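Local atomic coordinates of thioredoxin reductase (Streptococcus pyogenes, PDB entry 5UWY), a protein that probably catalyses the NADPH-dependent reduction of the thioredoxin disulfide, passing electrons through its bound FAD and a redox-active cysteine pair. Residues K65-L70 with V75-G80; L146-G151 with E157-L162; Y161-A166 with F189-V194. All blocks are in the same frame, centred on the assembly; numbering follows the deposited sequence.

Contact 1: K65-L70 with V75-G80; sequences KMYEPL and VENIYG
Tyr-67 and Asn-77, with Leu-70 and Val-75 nearer the turn, close the connection that leads from helix 59-71 into strand 76-79, an outermost strand of the parallel sheet in the FAD-binding, Rossmann-type part of the chain. The tyrosine reaches across from the helix and the asparagine from the strand, so that the two side chains meet from opposite directions. The CG of Tyr-67 is anti to the backbone N (chi1 177°), which carries the ring out from the helix and brings its hydroxyl to the amide. There Tyr-67 OH lies 2.7 Å from Asn-77 OD1. The amide nitrogen lies obliquely beside the ring. Ring and amide planes are tilted by 30°. The two branches of the carboxamide touch different parts of the phenol, OD1 beside OH and ND2 beside CE2.

Toward the turn the contact becomes apolar. Leu-70 and Val-75 both direct their CB atoms at the opposite segment, and their side chains pass at a slant, Leu-70 CB meeting Val-75 CG2 at 3.9 Å. The isobutyl end of Leu-70 touches the same methyl more loosely, from CD2. Glu-76 points away from the helix between Val-75 and Asn-77, in keeping with the alternation of an extended strand. On the side of helix 14-25 and strand 30-34, Met-17, Leu-21 and Ile-32 complete the hydrophobic layer, and strand 76-79 exchanges backbone bonds with strand 30-34. Further along, Gly-80 touches the FAD. A weak backbone hydrogen bond spans the turn, donated by Val-75 N to Leu-70 O at 3.4 Å, while Val-75 CG2 packs 3.7 Å from Leu-70 O.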
# COMPACT_ATOMS: atom_id res chain seq x y z
N LYS A 65 -11.85 -5.84 -11.42
CA LYS A 65 -11.15 -6.93 -10.76
C LYS A 65 -10.94 -6.66 -9.28
O LYS A 65 -10.70 -7.61 -8.52
CB LYS A 65 -9.81 -7.19 -11.45
CG LYS A 65 -9.33 -8.63 -11.31
CD LYS A 65 -8.93 -9.21 -12.66
CE LYS A 65 -8.77 -10.72 -12.58
NZ LYS A 65 -7.49 -11.12 -11.92
N MSE A 66 -11.03 -5.41 -8.85
CA MSE A 66 -11.02 -5.08 -7.43
C MSE A 66 -12.40 -5.06 -6.81
O MSE A 66 -12.54 -5.21 -5.59
CB MSE A 66 -10.37 -3.73 -7.19
CG MSE A 66 -9.03 -3.83 -6.53
SE MSE A 66 -8.22 -2.07 -6.39
CE MSE A 66 -7.47 -1.93 -8.15
N TYR A 67 -13.43 -4.87 -7.64
CA TYR A 67 -14.79 -4.74 -7.13
C TYR A 67 -15.45 -6.10 -6.95
O TYR A 67 -16.10 -6.35 -5.93
CB TYR A 67 -15.61 -3.85 -8.07
CG TYR A 67 -17.07 -3.70 -7.68
CD1 TYR A 67 -17.99 -4.73 -7.89
CD2 TYR A 67 -17.52 -2.54 -7.08
CE1 TYR A 67 -19.31 -4.60 -7.53
CE2 TYR A 67 -18.85 -2.40 -6.71
CZ TYR A 67 -19.74 -3.43 -6.94
OH TYR A 67 -21.06 -3.28 -6.57
N GLU A 68 -15.34 -6.97 -7.95
CA GLU A 68 -16.06 -8.25 -7.91
C GLU A 68 -15.75 -9.09 -6.68
O GLU A 68 -16.68 -9.74 -6.18
CB GLU A 68 -15.78 -9.03 -9.20
CG GLU A 68 -16.34 -8.36 -10.45
CD GLU A 68 -15.87 -9.01 -11.74
OE1 GLU A 68 -16.25 -8.51 -12.82
OE2 GLU A 68 -15.12 -10.00 -11.67
N PRO A 69 -14.52 -9.15 -6.14
CA PRO A 69 -14.30 -9.93 -4.91
C PRO A 69 -15.02 -9.37 -3.69
O PRO A 69 -14.98 -9.98 -2.62
CB PRO A 69 -12.78 -9.90 -4.73
CG PRO A 69 -12.25 -9.64 -6.09
CD PRO A 69 -13.24 -8.74 -6.75
N LEU A 70 -15.68 -8.22 -3.82
CA LEU A 70 -16.37 -7.64 -2.67
C LEU A 70 -17.74 -8.28 -2.46
O LEU A 70 -18.17 -8.46 -1.32
CB LEU A 70 -16.52 -6.13 -2.84
CG LEU A 70 -15.23 -5.32 -2.89
CD1 LEU A 70 -15.55 -3.84 -2.91
CD2 LEU A 70 -14.35 -5.67 -1.71
N VAL A 75 -20.21 -6.90 0.89
CA VAL A 75 -20.12 -5.44 0.86
C VAL A 75 -21.35 -4.90 0.16
O VAL A 75 -21.62 -5.24 -1.00
CB VAL A 75 -18.84 -4.99 0.15
CG1 VAL A 75 -18.81 -3.47 0.06
CG2 VAL A 75 -17.62 -5.52 0.88
N GLU A 76 -22.13 -4.08 0.86
CA GLU A 76 -23.33 -3.54 0.23
C GLU A 76 -22.99 -2.23 -0.48
O GLU A 76 -22.40 -1.32 0.12
CB GLU A 76 -24.47 -3.36 1.23
CG GLU A 76 -25.68 -2.63 0.64
CD GLU A 76 -26.50 -3.50 -0.31
OE1 GLU A 76 -27.61 -3.10 -0.70
OE2 GLU A 76 -26.02 -4.60 -0.66
N ASN A 77 -23.33 -2.15 -1.77
CA ASN A 77 -23.01 -0.99 -2.59
C ASN A 77 -24.25 -0.10 -2.69
O ASN A 77 -25.33 -0.55 -3.11
CB ASN A 77 -22.55 -1.42 -3.98
CG ASN A 77 -21.10 -1.89 -3.99
OD1 ASN A 77 -20.82 -3.08 -3.87
ND2 ASN A 77 -20.18 -0.95 -4.13
N ILE A 78 -24.09 1.17 -2.31
CA ILE A 78 -25.18 2.13 -2.22
C ILE A 78 -24.82 3.33 -3.07
O ILE A 78 -23.78 3.97 -2.85
CB ILE A 78 -25.44 2.56 -0.76
CG1 ILE A 78 -25.70 1.34 0.12
CG2 ILE A 78 -26.60 3.53 -0.70
CD1 ILE A 78 -25.88 1.67 1.59
N TYR A 79 -25.68 3.65 -4.04
CA TYR A 79 -25.50 4.88 -4.79
C TYR A 79 -25.90 6.07 -3.93
O TYR A 79 -26.91 6.04 -3.22
CB TYR A 79 -26.33 4.88 -6.07
CG TYR A 79 -26.60 6.29 -6.56
CD1 TYR A 79 -25.60 7.01 -7.21
CD2 TYR A 79 -27.82 6.91 -6.35
CE1 TYR A 79 -25.83 8.31 -7.65
CE2 TYR A 79 -28.06 8.20 -6.78
CZ TYR A 79 -27.05 8.89 -7.43
OH TYR A 79 -27.28 10.18 -7.87
N GLY A 80 -25.10 7.13 -4.01
CA GLY A 80 -25.40 8.36 -3.31
C GLY A 80 -24.30 9.39 -3.44
O GLY A 80 -23.14 9.03 -3.70

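Contact 2: L146-G151 with E157-L162; sequences LLVVGG and EEAIYL
The first half of a beta-alpha-beta unit, strand 145-149 followed by helix 153-162, is packed together here by Leu-146 and Val-148 on the strand and Glu-158, Ala-159 and Leu-162 on the helix. The short segments run nearly antiparallel, at 166°, with their axes approaching to 9.1 Å. The turn between them contains Gly-150, part of a glycine-rich sequence consistent with the dinucleotide-binding turn of the NADPH domain in this family.

Val-148 is the hub. With CG2 anti to the carbonyl carbon, this methyl faces the helix and meets Leu-162 CD1 at 3.8 Å and Ala-159 CB at 4.0 Å, resting between residues one turn apart. Its other methyl, CG1, lies 3.8 Å from Glu-158 OE1; the glutamate, extended beyond CG, runs antiparallel alongside the valine side chain and also brushes Val-148 CG2 with its own CG. Leu-146 lies roughly perpendicular to Leu-162, its CD1 sitting 4.0 Å from both Leu-162 CD1 and Leu-162 CD2.

Leu-147 and Val-149 point away from the helix, to the far side of the sheet. Strand 145-149 is bonded between strands 168-172 and 232-235, while Phe-234 of the latter touches both Leu-146 and Leu-162, and Tyr-161 turns from the strand to an edge-to-face stack with Tyr-300 of the second subunit.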
# COMPACT_ATOMS: atom_id res chain seq x y z
N LEU A 146 7.80 16.10 -25.31
CA LEU A 146 6.77 16.30 -24.31
C LEU A 146 6.65 17.78 -24.00
O LEU A 146 7.64 18.52 -24.00
CB LEU A 146 7.09 15.52 -23.03
CG LEU A 146 7.26 14.00 -23.18
CD1 LEU A 146 7.29 13.33 -21.82
CD2 LEU A 146 6.15 13.40 -24.03
N LEU A 147 5.42 18.21 -23.75
CA LEU A 147 5.10 19.58 -23.38
C LEU A 147 4.59 19.59 -21.95
O LEU A 147 3.71 18.79 -21.61
CB LEU A 147 4.05 20.17 -24.33
CG LEU A 147 3.63 21.62 -24.08
CD1 LEU A 147 4.74 22.55 -24.53
CD2 LEU A 147 2.33 21.93 -24.80
N VAL A 148 5.14 20.46 -21.11
CA VAL A 148 4.73 20.59 -19.72
C VAL A 148 4.08 21.95 -19.54
O VAL A 148 4.66 22.97 -19.93
CB VAL A 148 5.92 20.41 -18.76
CG1 VAL A 148 5.67 21.14 -17.44
CG2 VAL A 148 6.18 18.94 -18.51
N VAL A 149 2.88 21.98 -18.96
CA VAL A 149 2.16 23.24 -18.78
C VAL A 149 2.28 23.68 -17.32
O VAL A 149 1.97 22.91 -16.40
CB VAL A 149 0.69 23.10 -19.19
CG1 VAL A 149 0.01 24.46 -19.14
CG2 VAL A 149 0.58 22.50 -20.58
N GLY A 150 2.72 24.91 -17.12
CA GLY A 150 2.85 25.49 -15.79
C GLY A 150 4.18 26.20 -15.61
O GLY A 150 5.07 26.16 -16.45
N GLY A 151 4.29 26.86 -14.45
CA GLY A 151 5.48 27.61 -14.13
C GLY A 151 5.83 27.62 -12.65
O GLY A 151 6.67 28.40 -12.21
N GLU A 157 9.63 20.60 -11.62
CA GLU A 157 10.13 19.32 -11.11
C GLU A 157 9.57 18.16 -11.92
O GLU A 157 10.30 17.21 -12.23
CB GLU A 157 9.79 19.17 -9.63
CG GLU A 157 10.95 19.53 -8.72
CD GLU A 157 11.05 18.64 -7.50
OE1 GLU A 157 11.98 18.84 -6.69
OE2 GLU A 157 10.19 17.74 -7.35
N GLU A 158 8.29 18.21 -12.28
CA GLU A 158 7.72 17.16 -13.12
C GLU A 158 8.38 17.15 -14.50
O GLU A 158 8.51 16.08 -15.11
CB GLU A 158 6.20 17.33 -13.23
CG GLU A 158 5.69 17.93 -14.53
CD GLU A 158 4.18 18.14 -14.53
OE1 GLU A 158 3.72 19.29 -14.70
OE2 GLU A 158 3.45 17.14 -14.36
N ALA A 159 8.84 18.30 -14.98
CA ALA A 159 9.53 18.35 -16.26
C ALA A 159 10.88 17.65 -16.19
O ALA A 159 11.20 16.78 -17.02
CB ALA A 159 9.69 19.80 -16.73
N ILE A 160 11.71 18.01 -15.20
CA ILE A 160 13.02 17.37 -15.16
C ILE A 160 12.90 15.91 -14.77
O ILE A 160 13.76 15.09 -15.12
CB ILE A 160 14.00 18.13 -14.23
CG1 ILE A 160 13.27 18.69 -13.01
CG2 ILE A 160 14.70 19.24 -15.01
CD1 ILE A 160 14.20 19.38 -12.04
N TYR A 161 11.82 15.53 -14.07
CA TYR A 161 11.55 14.10 -13.92
C TYR A 161 11.23 13.47 -15.27
O TYR A 161 11.64 12.34 -15.55
CB TYR A 161 10.39 13.87 -12.94
CG TYR A 161 9.94 12.42 -12.88
CD1 TYR A 161 10.66 11.47 -12.16
CD2 TYR A 161 8.79 12.01 -13.54
CE1 TYR A 161 10.24 10.15 -12.10
CE2 TYR A 161 8.37 10.69 -13.49
CZ TYR A 161 9.10 9.77 -12.77
OH TYR A 161 8.68 8.45 -12.72
N LEU A 162 10.51 14.20 -16.13
CA LEU A 162 10.19 13.69 -17.45
C LEU A 162 11.43 13.58 -18.35
O LEU A 162 11.40 12.82 -19.32
CB LEU A 162 9.14 14.57 -18.11
CG LEU A 162 7.71 14.30 -17.62
CD1 LEU A 162 6.71 15.20 -18.32
CD2 LEU A 162 7.36 12.84 -17.81

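Contact 3: Y161-A166 with F189-V194; sequences YLTQFA and FANDKV
Thr-163 meets Asn-191 and Lys-193 where two successive helix-to-strand connections of the NADPH-domain sheet run side by side: segment 161-166 leads from helix 153-162 toward strand 168-172, and segment 189-194 from helix 182-190 into strand 194-197. Most of the buried surface belongs to the threonine and the lysine.

Thr-163 and Asn-191 approach head-on from the two segments, and the amide spans both branches of the threonine. Asn-191 ND2 lies 3.6 Å from Thr-163 OG1, and Asn-191 OD1 is 3.8 Å from the methyl CG2 of Thr-163. No hydrogen bond joins the two side chains. With chi1 of 64°, OG1 sits between the backbone N and the carbonyl carbon, a position from which the hydroxyl is hydrogen-bonded to Ile-160 O, in the last turn of helix 153-162, while CG2 is left facing the other segment. Asn-191 OD1 has a doubtful contact with Lys-193 N of its own segment, at most suggestive of an Asx turn just after the helix.

Lys-193 stretches over the backbone next to the threonine. Its chain bends at the second and third torsions, and Lys-193 NZ lies 3.6 Å from both Thr-163 O and Ala-166 O, two carbonyls three residues apart, without a hydrogen bond to either. Lys-193 CB passes 4.2 Å from Thr-163 CG2. Toward the sheet, Ala-166 rests on Leu-146, and Val-194 on Val-169 of the strand between the two connections.

The chemistry is thus polar but loosely coupled. The firmer polar bond, from the threonine, stays on its own side, and the connections meet through van der Waals contact and probably a weak electrostatic attraction between the lysine charge and the two carbonyl oxygens.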
# COMPACT_ATOMS: atom_id res chain seq x y z
N TYR A 161 11.82 15.53 -14.07
CA TYR A 161 11.55 14.10 -13.92
C TYR A 161 11.23 13.47 -15.27
O TYR A 161 11.64 12.34 -15.55
CB TYR A 161 10.39 13.87 -12.94
CG TYR A 161 9.94 12.42 -12.88
CD1 TYR A 161 10.66 11.47 -12.16
CD2 TYR A 161 8.79 12.01 -13.54
CE1 TYR A 161 10.24 10.15 -12.10
CE2 TYR A 161 8.37 10.69 -13.49
CZ TYR A 161 9.10 9.77 -12.77
OH TYR A 161 8.68 8.45 -12.72
N LEU A 162 10.51 14.20 -16.13
CA LEU A 162 10.19 13.69 -17.45
C LEU A 162 11.43 13.58 -18.35
O LEU A 162 11.40 12.82 -19.32
CB LEU A 162 9.14 14.57 -18.11
CG LEU A 162 7.71 14.30 -17.62
CD1 LEU A 162 6.71 15.20 -18.32
CD2 LEU A 162 7.36 12.84 -17.81
N THR A 163 12.50 14.32 -18.04
CA THR A 163 13.73 14.16 -18.81
C THR A 163 14.31 12.75 -18.70
O THR A 163 15.16 12.38 -19.52
CB THR A 163 14.79 15.17 -18.36
OG1 THR A 163 15.15 14.91 -17.00
CG2 THR A 163 14.27 16.59 -18.49
N GLN A 164 13.86 11.95 -17.73
CA GLN A 164 14.35 10.59 -17.57
C GLN A 164 13.84 9.65 -18.65
O GLN A 164 14.33 8.52 -18.74
CB GLN A 164 13.96 10.05 -16.20
CG GLN A 164 14.55 10.82 -15.04
CD GLN A 164 15.88 10.26 -14.58
OE1 GLN A 164 15.94 9.19 -13.99
NE2 GLN A 164 16.95 10.99 -14.86
N PHE A 165 12.88 10.07 -19.47
CA PHE A 165 12.36 9.25 -20.56
C PHE A 165 12.38 9.97 -21.89
O PHE A 165 12.76 9.36 -22.90
CB PHE A 165 10.92 8.79 -20.26
CG PHE A 165 10.68 8.46 -18.82
CD1 PHE A 165 10.96 7.19 -18.33
CD2 PHE A 165 10.14 9.40 -17.95
CE1 PHE A 165 10.73 6.88 -17.02
CE2 PHE A 165 9.91 9.09 -16.63
CZ PHE A 165 10.20 7.82 -16.16
N ALA A 166 11.99 11.24 -21.93
CA ALA A 166 11.81 11.95 -23.19
C ALA A 166 13.15 12.41 -23.75
O ALA A 166 14.15 12.53 -23.04
CB ALA A 166 10.89 13.15 -23.00
N PHE A 189 17.35 25.08 -15.99
CA PHE A 189 18.20 25.72 -16.99
C PHE A 189 19.48 24.92 -17.23
O PHE A 189 20.05 24.98 -18.33
CB PHE A 189 18.55 27.14 -16.55
CG PHE A 189 17.35 27.99 -16.21
CD1 PHE A 189 16.19 27.92 -16.96
CD2 PHE A 189 17.40 28.87 -15.13
CE1 PHE A 189 15.09 28.70 -16.64
CE2 PHE A 189 16.30 29.65 -14.81
CZ PHE A 189 15.15 29.57 -15.57
N ALA A 190 19.92 24.15 -16.23
CA ALA A 190 21.15 23.37 -16.37
C ALA A 190 20.94 22.10 -17.20
O ALA A 190 21.87 21.65 -17.87
CB ALA A 190 21.70 23.01 -14.99
N ASN A 191 19.75 21.51 -17.16
CA ASN A 191 19.50 20.28 -17.90
C ASN A 191 19.39 20.58 -19.39
O ASN A 191 18.72 21.54 -19.80
CB ASN A 191 18.23 19.60 -17.38
CG ASN A 191 17.88 18.34 -18.16
OD1 ASN A 191 17.55 18.38 -19.35
ND2 ASN A 191 17.94 17.19 -17.49
N ASP A 192 20.04 19.75 -20.20
CA ASP A 192 20.07 19.98 -21.64
C ASP A 192 18.70 19.73 -22.28
O ASP A 192 18.30 20.45 -23.19
CB ASP A 192 21.12 19.09 -22.31
CG ASP A 192 22.49 19.22 -21.67
OD1 ASP A 192 22.69 20.17 -20.89
OD2 ASP A 192 23.35 18.37 -21.95
N LYS A 193 17.99 18.71 -21.81
CA LYS A 193 16.80 18.21 -22.48
C LYS A 193 15.56 19.05 -22.22
O LYS A 193 14.47 18.67 -22.69
CB LYS A 193 16.53 16.76 -22.08
CG LYS A 193 17.75 15.86 -22.15
CD LYS A 193 17.38 14.47 -22.63
CE LYS A 193 17.93 13.39 -21.70
NZ LYS A 193 17.56 12.03 -22.17
N VAL A 194 15.66 20.15 -21.50
CA VAL A 194 14.51 20.99 -21.21
C VAL A 194 14.76 22.38 -21.78
O VAL A 194 15.84 22.95 -21.62
CB VAL A 194 14.19 21.02 -19.70
CG1 VAL A 194 15.10 21.96 -18.95
CG2 VAL A 194 12.72 21.37 -19.45

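From the N terminus, contact 1 comes first: it closes the short turn from helix 59-71 to strand 76-79 at the border of the FAD-binding sheet. It stands apart, in series with the others, and its centre lies 37 Å from that of contact 2, on the opposite side of the chain's centre. Contact 2 closes the turn from strand 145-149 to helix 153-162 in the second parallel sheet. Contact 3 follows directly and closes a longer loop of 22 residues containing strand 168-172 and most of helix 182-190. Contacts 2 and 3, with centres 9 Å apart, are consecutive, overlapping at Tyr-161 and Leu-162 rather than nested.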